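Local coordinates for protein diaminopimelate decarboxylase (Helicobacter pylori, PDB 2QGH) that probably catalyses the pyridoxal-phosphate-dependent decarboxylation of meso-diaminopimelate to L-lysine, the last step of bacterial lysine biosynthesis, at residues 202-207 / 238-243; 303-308 / 338-343; 326-331 / 359-364. All blocks are in the same frame, centred on the assembly; numbering follows the deposited sequence.

The three contacts follow the two-domain plan of the chain. Contact 1 comes first along the sequence and joins two neighbouring strands of the eight-stranded parallel barrel, where it helps to build the cofactor site. Contacts 2 and 3 lie on the opposite side of the chain's centre, in the mixed beta sheet, about 45 and 39 Å from contact 1 between centres. Their own centres are only about 10 Å apart and their segments alternate along the chain: 303-308, 326-331, 338-343, then 359-364. Strands 340-345 and 354-361 pair antiparallel and so tie the two contacts together. Contact 1 thus lies by the cofactor, while contacts 2 and 3 join strands far from it.

Contact 1. Residues 202-207 / 238-243; sequences VHFHIG and RFFDVG. With PLP (pyridoxal-5'-phosphate), chain B.
In the alpha/beta barrel that carries the cofactor, the beta-alpha-beta unit of strand 197-203, helix 213-232 and strand 239-241 brings His203 beside Asp241 and Val202 beside Phe240 as parallel neighbours. Asp241 N donates to Val202 O at 3.0 Å, and Phe204 N to Asp241 O at the same length though less straight (143° at the hydrogen); Val202 N to Phe239 O is weak. His203 and Asp241 point the same way, into the barrel. The ring edge at His203 CD2 meets Asp241 CG at 3.3 Å, with ring and carboxylate planes 69° apart, while His203 NE2 is bonded to Glu279. Asp241 OD1 accepts from Gly243 N at 2.9 Å, an Asx turn that fixes the carboxylate and shapes the chain leaving the strand. On the face that carries Phe240, the ring of Phe204, near the strand's end, touches Phe240 CE2 through its CE1 at 4.0 Å; both rings pack against helix 213-232, sharing Val223. With CG lodged between its backbone N and carbonyl carbon (chi1 74°), the Phe204 ring turns one face to Val242 CA in a CH-pi contact, 4.0 Å to the centroid. Gly243 suits its place doubly: its phi is positive, and with no side chain its CA comes within 3.8 Å of His205 ND1, at the edge of that ring. Gly244 N hydrogen-bonds the same ND1 and so fixes the ring's rotation. One face of His205 then lies over pyridoxal phosphate, with NE2 3.3 Å from C4A of the cofactor, and Gly207 N sits over the opposite face. A histidine laid flat against the cofactor ring just beyond a strand's C-terminal end is characteristic of the cofactor site in barrel-type, fold III pyridoxal-phosphate decarboxylases.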
loop_
_atom_site.group_PDB
_atom_site.type_symbol
_atom_site.label_atom_id
_atom_site.label_comp_id
_atom_site.label_asym_id
_atom_site.label_seq_id
_atom_site.Cartn_x
_atom_site.Cartn_y
_atom_site.Cartn_z
ATOM N N VAL A 202 -28.696 -10.570 -11.207
ATOM C CA VAL A 202 -28.837 -9.586 -10.136
ATOM C C VAL A 202 -27.627 -9.893 -9.286
ATOM O O VAL A 202 -27.214 -11.053 -9.200
ATOM C CB VAL A 202 -30.063 -9.799 -9.217
ATOM C CG1 VAL A 202 -30.780 -8.488 -9.038
ATOM C CG2 VAL A 202 -30.977 -10.866 -9.759
ATOM N N HIS A 203 -27.067 -8.882 -8.642
ATOM C CA HIS A 203 -25.891 -9.117 -7.819
ATOM C C HIS A 203 -25.834 -8.233 -6.575
ATOM O O HIS A 203 -26.440 -7.163 -6.531
ATOM C CB HIS A 203 -24.643 -8.924 -8.698
ATOM C CG HIS A 203 -23.360 -8.802 -7.935
ATOM N ND1 HIS A 203 -23.025 -7.674 -7.217
ATOM C CD2 HIS A 203 -22.321 -9.660 -7.794
ATOM C CE1 HIS A 203 -21.836 -7.840 -6.669
ATOM N NE2 HIS A 203 -21.388 -9.037 -7.002
ATOM N N PHE A 204 -25.127 -8.704 -5.553
ATOM C CA PHE A 204 -24.940 -7.921 -4.340
ATOM C C PHE A 204 -23.718 -8.410 -3.575
ATOM O O PHE A 204 -23.367 -9.595 -3.615
ATOM C CB PHE A 204 -26.177 -7.964 -3.430
ATOM C CG PHE A 204 -26.369 -9.274 -2.700
ATOM C CD1 PHE A 204 -27.296 -10.212 -3.152
ATOM C CD2 PHE A 204 -25.646 -9.554 -1.539
ATOM C CE1 PHE A 204 -27.498 -11.402 -2.458
ATOM C CE2 PHE A 204 -25.843 -10.739 -0.846
ATOM C CZ PHE A 204 -26.776 -11.668 -1.308
ATOM N N HIS A 205 -23.058 -7.478 -2.902
ATOM C CA HIS A 205 -21.887 -7.788 -2.093
ATOM C C HIS A 205 -21.879 -6.765 -0.966
ATOM O O HIS A 205 -21.554 -5.599 -1.191
ATOM C CB HIS A 205 -20.605 -7.670 -2.915
ATOM C CG HIS A 205 -19.379 -8.018 -2.136
ATOM N ND1 HIS A 205 -19.030 -9.319 -1.844
ATOM C CD2 HIS A 205 -18.478 -7.235 -1.497
ATOM C CE1 HIS A 205 -17.970 -9.323 -1.057
ATOM N NE2 HIS A 205 -17.614 -8.071 -0.832
ATOM N N ILE A 206 -22.234 -7.201 0.240
ATOM C CA ILE A 206 -22.322 -6.290 1.379
ATOM C C ILE A 206 -21.080 -6.036 2.232
ATOM O O ILE A 206 -21.106 -5.156 3.102
ATOM C CB ILE A 206 -23.478 -6.705 2.331
ATOM C CG1 ILE A 206 -23.247 -8.116 2.869
ATOM C CG2 ILE A 206 -24.803 -6.637 1.591
ATOM C CD1 ILE A 206 -24.193 -8.512 3.987
ATOM N N GLY A 207 -20.001 -6.782 2.000
ATOM C CA GLY A 207 -18.795 -6.569 2.784
ATOM C C GLY A 207 -17.808 -7.722 2.747
ATOM O O GLY A 207 -18.053 -8.743 2.104
ATOM N N ARG A 238 -31.078 -15.172 -15.150
ATOM C CA ARG A 238 -30.564 -16.534 -15.207
ATOM C C ARG A 238 -29.592 -16.792 -14.057
ATOM O O ARG A 238 -29.322 -17.943 -13.718
ATOM C CB ARG A 238 -29.855 -16.772 -16.550
ATOM C CG ARG A 238 -30.797 -16.756 -17.775
ATOM C CD ARG A 238 -31.269 -18.178 -18.142
ATOM N NE ARG A 238 -32.486 -18.213 -18.964
ATOM C CZ ARG A 238 -33.038 -19.337 -19.422
ATOM N NH1 ARG A 238 -32.484 -20.509 -19.153
ATOM N NH2 ARG A 238 -34.162 -19.296 -20.119
ATOM N N PHE A 239 -29.089 -15.712 -13.456
ATOM C CA PHE A 239 -28.127 -15.797 -12.353
ATOM C C PHE A 239 -28.504 -14.961 -11.123
ATOM O O PHE A 239 -29.159 -13.919 -11.225
ATOM C CB PHE A 239 -26.740 -15.328 -12.818
ATOM C CG PHE A 239 -26.223 -16.034 -14.039
ATOM C CD1 PHE A 239 -25.607 -17.274 -13.936
ATOM C CD2 PHE A 239 -26.326 -15.443 -15.290
ATOM C CE1 PHE A 239 -25.096 -17.912 -15.064
ATOM C CE2 PHE A 239 -25.817 -16.072 -16.421
ATOM C CZ PHE A 239 -25.198 -17.313 -16.304
ATOM N N PHE A 240 -28.054 -15.421 -9.962
ATOM C CA PHE A 240 -28.280 -14.734 -8.696
ATOM C C PHE A 240 -26.898 -14.735 -8.030
ATOM O O PHE A 240 -26.427 -15.774 -7.549
ATOM C CB PHE A 240 -29.287 -15.508 -7.837
ATOM C CG PHE A 240 -29.771 -14.743 -6.624
ATOM C CD1 PHE A 240 -30.780 -13.793 -6.744
ATOM C CD2 PHE A 240 -29.210 -14.974 -5.367
ATOM C CE1 PHE A 240 -31.230 -13.083 -5.636
ATOM C CE2 PHE A 240 -29.651 -14.269 -4.248
ATOM C CZ PHE A 240 -30.665 -13.321 -4.384
ATOM N N ASP A 241 -26.249 -13.577 -8.007
ATOM C CA ASP A 241 -24.909 -13.468 -7.451
ATOM C C ASP A 241 -24.852 -12.887 -6.042
ATOM O O ASP A 241 -25.189 -11.728 -5.829
ATOM C CB ASP A 241 -24.055 -12.612 -8.383
ATOM C CG ASP A 241 -22.584 -12.905 -8.253
ATOM O OD1 ASP A 241 -22.118 -13.130 -7.116
ATOM O OD2 ASP A 241 -21.893 -12.900 -9.291
ATOM N N VAL A 242 -24.382 -13.689 -5.090
ATOM C CA VAL A 242 -24.282 -13.264 -3.697
ATOM C C VAL A 242 -22.926 -12.660 -3.319
ATOM O O VAL A 242 -22.719 -12.269 -2.169
ATOM C CB VAL A 242 -24.559 -14.441 -2.734
ATOM C CG1 VAL A 242 -25.914 -15.065 -3.039
ATOM C CG2 VAL A 242 -23.464 -15.465 -2.849
ATOM N N GLY A 243 -22.009 -12.579 -4.283
ATOM C CA GLY A 243 -20.690 -12.030 -4.009
ATOM C C GLY A 243 -19.862 -12.921 -3.097
ATOM O O GLY A 243 -20.092 -14.130 -3.016
HETATM N N1 PLP B . -16.920 -9.816 -4.888
HETATM C C2 PLP B . -16.894 -8.406 -4.871
HETATM C C2A PLP B . -17.736 -7.626 -5.803
HETATM C C3 PLP B . -16.000 -7.751 -3.934
HETATM O O3 PLP B . -15.919 -6.373 -3.884
HETATM C C4 PLP B . -15.202 -8.502 -3.071
HETATM C C4A PLP B . -14.540 -7.725 -1.987
HETATM C C5 PLP B . -15.224 -9.904 -3.105
HETATM C C6 PLP B . -16.127 -10.575 -4.016
HETATM C C5A PLP B . -14.277 -10.806 -2.439
HETATM O O4P PLP B . -14.663 -10.959 -1.092
HETATM P P PLP B . -13.891 -11.784 -0.162
HETATM O O1P PLP B . -12.339 -11.853 -0.307
HETATM O O2P PLP B . -14.524 -13.232 -0.355
HETATM O O3P PLP B . -14.186 -11.194 1.270
#

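Contact 2. Residues 303-308 / 338-343; sequences NKRFVI and EISPCD
Arg305 lays one face of its guanidinium over Cys342, whose CB sits 3.5 Å above the guanidinium plane, offset toward the rim of that group. The chain runs out with CG opposite the backbone N (chi1 167°) and then bends at chi3 (72°), which carries the head along the neighbouring strand to Ser340. There NH2 makes two weak hydrogen bonds, to Ser340 OG at 2.9 Å and to Ser340 O at 3.2 Å. Stronger partners lie beyond: NH1 forms a salt bridge with Glu298, and NH2 also reaches Leu361 O, and the several N-H groups of an arginine suit this place, where four strands of the sheet come together. Cys342 turns its small SG to Val307 CG2, 3.6 Å away, so that apolar atoms lie beside the guanidinium. The backbones that carry these side chains belong to strands 306-309 and 340-345 of the mixed sheet of the beta domain, which pair in parallel register, though strongly twisted against each other, with Phe306 and Asp343 as the bridge pair. Asp343 uses both backbone groups: its N donates to Arg305 O at 3.0 Å, and its O accepts from Val307 N at 2.9 Å. The side chains of Phe306 and Asp343 point the same way, ring and carboxylate planes 87° apart, with Phe306 CD2 4.0 Å from Asp343 CB. Asp343 OD2 accepts from Asp358 N on the next strand, while the Phe306 ring packs against Asn175 of the second subunit.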
loop_
_atom_site.group_PDB
_atom_site.type_symbol
_atom_site.label_atom_id
_atom_site.label_comp_id
_atom_site.label_asym_id
_atom_site.label_seq_id
_atom_site.Cartn_x
_atom_site.Cartn_y
_atom_site.Cartn_z
ATOM N N ASN A 303 12.198 -1.041 28.693
ATOM C CA ASN A 303 10.848 -1.298 29.187
ATOM C C ASN A 303 10.106 -2.253 28.261
ATOM O O ASN A 303 9.579 -3.275 28.708
ATOM C CB ASN A 303 10.060 0.008 29.289
ATOM C CG ASN A 303 10.917 1.165 29.750
ATOM O OD1 ASN A 303 11.667 1.047 30.723
ATOM N ND2 ASN A 303 10.811 2.295 29.056
ATOM N N LYS A 304 10.065 -1.919 26.972
ATOM C CA LYS A 304 9.379 -2.751 25.985
ATOM C C LYS A 304 10.375 -3.510 25.116
ATOM O O LYS A 304 11.507 -3.069 24.929
ATOM C CB LYS A 304 8.475 -1.886 25.092
ATOM C CG LYS A 304 7.574 -0.909 25.862
ATOM C CD LYS A 304 6.718 -1.605 26.938
ATOM C CE LYS A 304 5.655 -2.522 26.333
ATOM N NZ LYS A 304 4.826 -3.218 27.364
ATOM N N ARG A 305 9.955 -4.661 24.600
ATOM C CA ARG A 305 10.817 -5.462 23.741
ATOM C C ARG A 305 10.353 -5.360 22.305
ATOM O O ARG A 305 9.152 -5.416 22.021
ATOM C CB ARG A 305 10.828 -6.947 24.149
ATOM C CG ARG A 305 11.468 -7.835 23.073
ATOM C CD ARG A 305 11.953 -9.188 23.576
ATOM N NE ARG A 305 10.867 -10.105 23.884
ATOM C CZ ARG A 305 10.662 -11.264 23.265
ATOM N NH1 ARG A 305 11.471 -11.660 22.291
ATOM N NH2 ARG A 305 9.646 -12.036 23.630
ATOM N N PHE A 306 11.314 -5.209 21.401
ATOM C CA PHE A 306 11.014 -5.114 19.987
ATOM C C PHE A 306 11.714 -6.224 19.218
ATOM O O PHE A 306 12.935 -6.389 19.312
ATOM C CB PHE A 306 11.452 -3.758 19.430
ATOM C CG PHE A 306 10.687 -2.587 19.987
ATOM C CD1 PHE A 306 11.145 -1.905 21.105
ATOM C CD2 PHE A 306 9.522 -2.145 19.367
ATOM C CE1 PHE A 306 10.456 -0.792 21.598
ATOM C CE2 PHE A 306 8.828 -1.037 19.850
ATOM C CZ PHE A 306 9.296 -0.358 20.968
ATOM N N VAL A 307 10.934 -6.992 18.466
ATOM C CA VAL A 307 11.478 -8.066 17.651
ATOM C C VAL A 307 11.464 -7.586 16.198
ATOM O O VAL A 307 10.424 -7.594 15.539
ATOM C CB VAL A 307 10.638 -9.352 17.789
ATOM C CG1 VAL A 307 11.061 -10.376 16.728
ATOM C CG2 VAL A 307 10.813 -9.932 19.196
ATOM N N ILE A 308 12.632 -7.163 15.716
ATOM C CA ILE A 308 12.795 -6.651 14.361
ATOM C C ILE A 308 12.983 -7.772 13.355
ATOM O O ILE A 308 13.948 -8.537 13.413
ATOM C CB ILE A 308 13.993 -5.673 14.296
ATOM C CG1 ILE A 308 13.733 -4.500 15.240
ATOM C CG2 ILE A 308 14.185 -5.154 12.892
ATOM C CD1 ILE A 308 14.996 -3.816 15.729
ATOM N N GLU A 338 12.105 -18.365 27.159
ATOM C CA GLU A 338 11.393 -17.419 28.015
ATOM C C GLU A 338 10.434 -16.550 27.208
ATOM O O GLU A 338 10.834 -15.535 26.631
ATOM C CB GLU A 338 12.383 -16.514 28.752
ATOM C CG GLU A 338 11.705 -15.434 29.592
ATOM C CD GLU A 338 12.662 -14.349 30.058
ATOM O OE1 GLU A 338 12.186 -13.357 30.658
ATOM O OE2 GLU A 338 13.885 -14.486 29.826
ATOM N N ILE A 339 9.166 -16.950 27.184
ATOM C CA ILE A 339 8.131 -16.225 26.452
ATOM C C ILE A 339 7.744 -14.917 27.150
ATOM O O ILE A 339 7.359 -14.920 28.320
ATOM C CB ILE A 339 6.876 -17.110 26.277
ATOM C CG1 ILE A 339 7.225 -18.317 25.401
ATOM C CG2 ILE A 339 5.735 -16.300 25.674
ATOM C CD1 ILE A 339 6.074 -19.258 25.130
ATOM N N SER A 340 7.853 -13.803 26.427
ATOM C CA SER A 340 7.512 -12.497 26.986
ATOM C C SER A 340 6.784 -11.596 25.984
ATOM O O SER A 340 6.650 -11.933 24.808
ATOM C CB SER A 340 8.782 -11.798 27.493
ATOM O OG SER A 340 9.781 -11.708 26.490
ATOM N N PRO A 341 6.269 -10.448 26.451
ATOM C CA PRO A 341 5.564 -9.529 25.552
ATOM C C PRO A 341 6.529 -8.760 24.643
ATOM O O PRO A 341 7.576 -8.292 25.097
ATOM C CB PRO A 341 4.805 -8.619 26.517
ATOM C CG PRO A 341 5.685 -8.598 27.733
ATOM C CD PRO A 341 6.091 -10.046 27.859
ATOM N N CYS A 342 6.167 -8.629 23.366
ATOM C CA CYS A 342 7.009 -7.925 22.396
ATOM C C CYS A 342 6.242 -7.478 21.158
ATOM O O CYS A 342 5.268 -8.111 20.759
ATOM C CB CYS A 342 8.147 -8.832 21.937
ATOM S SG CYS A 342 7.601 -10.171 20.850
ATOM N N ASP A 343 6.698 -6.383 20.553
ATOM C CA ASP A 343 6.101 -5.863 19.328
ATOM C C ASP A 343 6.911 -6.418 18.166
ATOM O O ASP A 343 8.120 -6.214 18.098
ATOM C CB ASP A 343 6.167 -4.336 19.285
ATOM C CG ASP A 343 5.155 -3.684 20.194
ATOM O OD1 ASP A 343 5.006 -2.446 20.116
ATOM O OD2 ASP A 343 4.510 -4.403 20.984
#

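Contact 3. Residues 326-331 / 359-364; sequences HAIRVI and AHLPEL
Apolar side chains make the whole of this contact: Ile328 and Val330 of strand 328-330 meet Leu361, Pro362 and Leu364. Ile328 crosses Leu361 at about a right angle, its CG2 branch 4.1 Å from Leu361 CD1. That methyl stands opposite the backbone N of Ile328, while CG1 takes the position beside the N (chi1 -69°), which leaves the CG2 methyl, not the longer CG1-CD1 arm, to touch the leucine. Val330 uses both methyls. The Val330 and Leu364 side chains run past one another in opposite senses, Val330 CG1 4.0 Å from Leu364 CD2, whereas Val330 CG2 reaches toward the proline, 4.2 Å from Pro362 CD. The same CG2 lies 4.3 Å from Leu361 CD2, placing Val330 among three partners.

No hydrogen bond joins the segments, and the CA atoms of Val330 and Leu361 are 8.0 Å apart, too far for paired strands. Each backbone is bonded elsewhere: Arg329 to Ala371 of strand 369-372, Ala359 to Cys342 and Leu361 to Ser340 of strand 340-345. Ile328 also packs on Ile370 and Val344, which carries the apolar layer onto both those strands. Arg329 sets off away from segment 359-364, and its NH2 forms a salt bridge with Glu290.

Chemically, then, branched aliphatic groups join the curled mixed sheet here by non-directional van der Waals contact, in a partly buried apolar layer whose strands take their backbone bonds from other neighbours.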
loop_
_atom_site.group_PDB
_atom_site.type_symbol
_atom_site.label_atom_id
_atom_site.label_comp_id
_atom_site.label_asym_id
_atom_site.label_seq_id
_atom_site.Cartn_x
_atom_site.Cartn_y
_atom_site.Cartn_z
ATOM N N HIS A 326 -2.864 -10.867 12.516
ATOM C CA HIS A 326 -2.642 -12.209 12.001
ATOM C C HIS A 326 -1.724 -12.923 12.993
ATOM O O HIS A 326 -0.823 -12.314 13.566
ATOM C CB HIS A 326 -1.989 -12.156 10.618
ATOM C CG HIS A 326 -2.893 -11.634 9.544
ATOM N ND1 HIS A 326 -3.196 -12.358 8.411
ATOM C CD2 HIS A 326 -3.550 -10.456 9.424
ATOM C CE1 HIS A 326 -3.998 -11.649 7.637
ATOM N NE2 HIS A 326 -4.230 -10.490 8.229
ATOM N N ALA A 327 -1.955 -14.212 13.209
ATOM C CA ALA A 327 -1.135 -14.957 14.151
ATOM C C ALA A 327 0.321 -15.051 13.698
ATOM O O ALA A 327 0.619 -15.041 12.502
ATOM C CB ALA A 327 -1.713 -16.350 14.360
ATOM N N ILE A 328 1.219 -15.124 14.676
ATOM C CA ILE A 328 2.652 -15.238 14.426
ATOM C C ILE A 328 3.138 -16.532 15.081
ATOM O O ILE A 328 2.993 -16.729 16.287
ATOM C CB ILE A 328 3.428 -14.028 15.014
ATOM C CG1 ILE A 328 3.082 -12.764 14.223
ATOM C CG2 ILE A 328 4.931 -14.298 14.985
ATOM C CD1 ILE A 328 3.692 -11.496 14.772
ATOM N N ARG A 329 3.705 -17.414 14.271
ATOM C CA ARG A 329 4.191 -18.696 14.755
ATOM C C ARG A 329 5.697 -18.840 14.531
ATOM O O ARG A 329 6.204 -18.541 13.449
ATOM C CB ARG A 329 3.443 -19.818 14.027
ATOM C CG ARG A 329 3.885 -21.220 14.377
ATOM C CD ARG A 329 3.367 -22.193 13.346
ATOM N NE ARG A 329 3.733 -21.747 12.010
ATOM C CZ ARG A 329 3.405 -22.376 10.888
ATOM N NH1 ARG A 329 2.692 -23.494 10.936
ATOM N NH2 ARG A 329 3.792 -21.890 9.719
ATOM N N VAL A 330 6.413 -19.291 15.557
ATOM C CA VAL A 330 7.851 -19.484 15.435
ATOM C C VAL A 330 8.100 -20.795 14.698
ATOM O O VAL A 330 7.542 -21.832 15.053
ATOM C CB VAL A 330 8.534 -19.540 16.806
ATOM C CG1 VAL A 330 10.027 -19.792 16.627
ATOM C CG2 VAL A 330 8.297 -18.236 17.556
ATOM N N ILE A 331 8.935 -20.739 13.667
ATOM C CA ILE A 331 9.252 -21.913 12.868
ATOM C C ILE A 331 10.512 -22.612 13.370
ATOM O O ILE A 331 10.676 -23.824 13.196
ATOM C CB ILE A 331 9.452 -21.519 11.394
ATOM C CG1 ILE A 331 8.173 -20.868 10.860
ATOM C CG2 ILE A 331 9.843 -22.743 10.571
ATOM C CD1 ILE A 331 8.265 -20.416 9.422
ATOM N N ALA A 359 2.797 -8.955 21.491
ATOM C CA ALA A 359 2.691 -10.371 21.156
ATOM C C ALA A 359 3.488 -11.094 22.227
ATOM O O ALA A 359 4.225 -10.468 22.981
ATOM C CB ALA A 359 3.289 -10.647 19.786
ATOM N N HIS A 360 3.353 -12.408 22.295
ATOM C CA HIS A 360 4.075 -13.172 23.300
ATOM C C HIS A 360 4.891 -14.271 22.638
ATOM O O HIS A 360 4.342 -15.244 22.119
ATOM C CB HIS A 360 3.076 -13.745 24.310
ATOM C CG HIS A 360 2.267 -12.694 25.006
ATOM N ND1 HIS A 360 2.824 -11.789 25.885
ATOM C CD2 HIS A 360 0.962 -12.350 24.892
ATOM C CE1 HIS A 360 1.899 -10.930 26.279
ATOM N NE2 HIS A 360 0.761 -11.248 25.690
ATOM N N LEU A 361 6.210 -14.107 22.654
ATOM C CA LEU A 361 7.092 -15.082 22.027
ATOM C C LEU A 361 8.334 -15.374 22.855
ATOM O O LEU A 361 8.728 -14.588 23.714
ATOM C CB LEU A 361 7.528 -14.573 20.648
ATOM C CG LEU A 361 6.450 -14.220 19.619
ATOM C CD1 LEU A 361 7.118 -13.704 18.353
ATOM C CD2 LEU A 361 5.593 -15.447 19.316
ATOM N N PRO A 362 8.967 -16.529 22.610
ATOM C CA PRO A 362 10.177 -16.873 23.360
ATOM C C PRO A 362 11.281 -15.945 22.877
ATOM O O PRO A 362 11.146 -15.321 21.816
ATOM C CB PRO A 362 10.427 -18.320 22.960
ATOM C CG PRO A 362 9.907 -18.365 21.553
ATOM C CD PRO A 362 8.610 -17.598 21.664
ATOM N N GLU A 363 12.363 -15.826 23.637
ATOM C CA GLU A 363 13.434 -14.953 23.193
ATOM C C GLU A 363 13.996 -15.568 21.926
ATOM O O GLU A 363 14.278 -16.766 21.882
ATOM C CB GLU A 363 14.535 -14.821 24.249
ATOM C CG GLU A 363 15.546 -13.742 23.888
ATOM C CD GLU A 363 16.583 -13.497 24.965
ATOM O OE1 GLU A 363 17.416 -12.581 24.779
ATOM O OE2 GLU A 363 16.568 -14.214 25.990
ATOM N N LEU A 364 14.129 -14.755 20.886
ATOM C CA LEU A 364 14.649 -15.234 19.611
ATOM C C LEU A 364 15.972 -14.555 19.354
ATOM O O LEU A 364 16.296 -13.546 19.977
ATOM C CB LEU A 364 13.684 -14.898 18.471
ATOM C CG LEU A 364 12.245 -15.425 18.516
ATOM C CD1 LEU A 364 11.393 -14.661 17.515
ATOM C CD2 LEU A 364 12.222 -16.916 18.216
#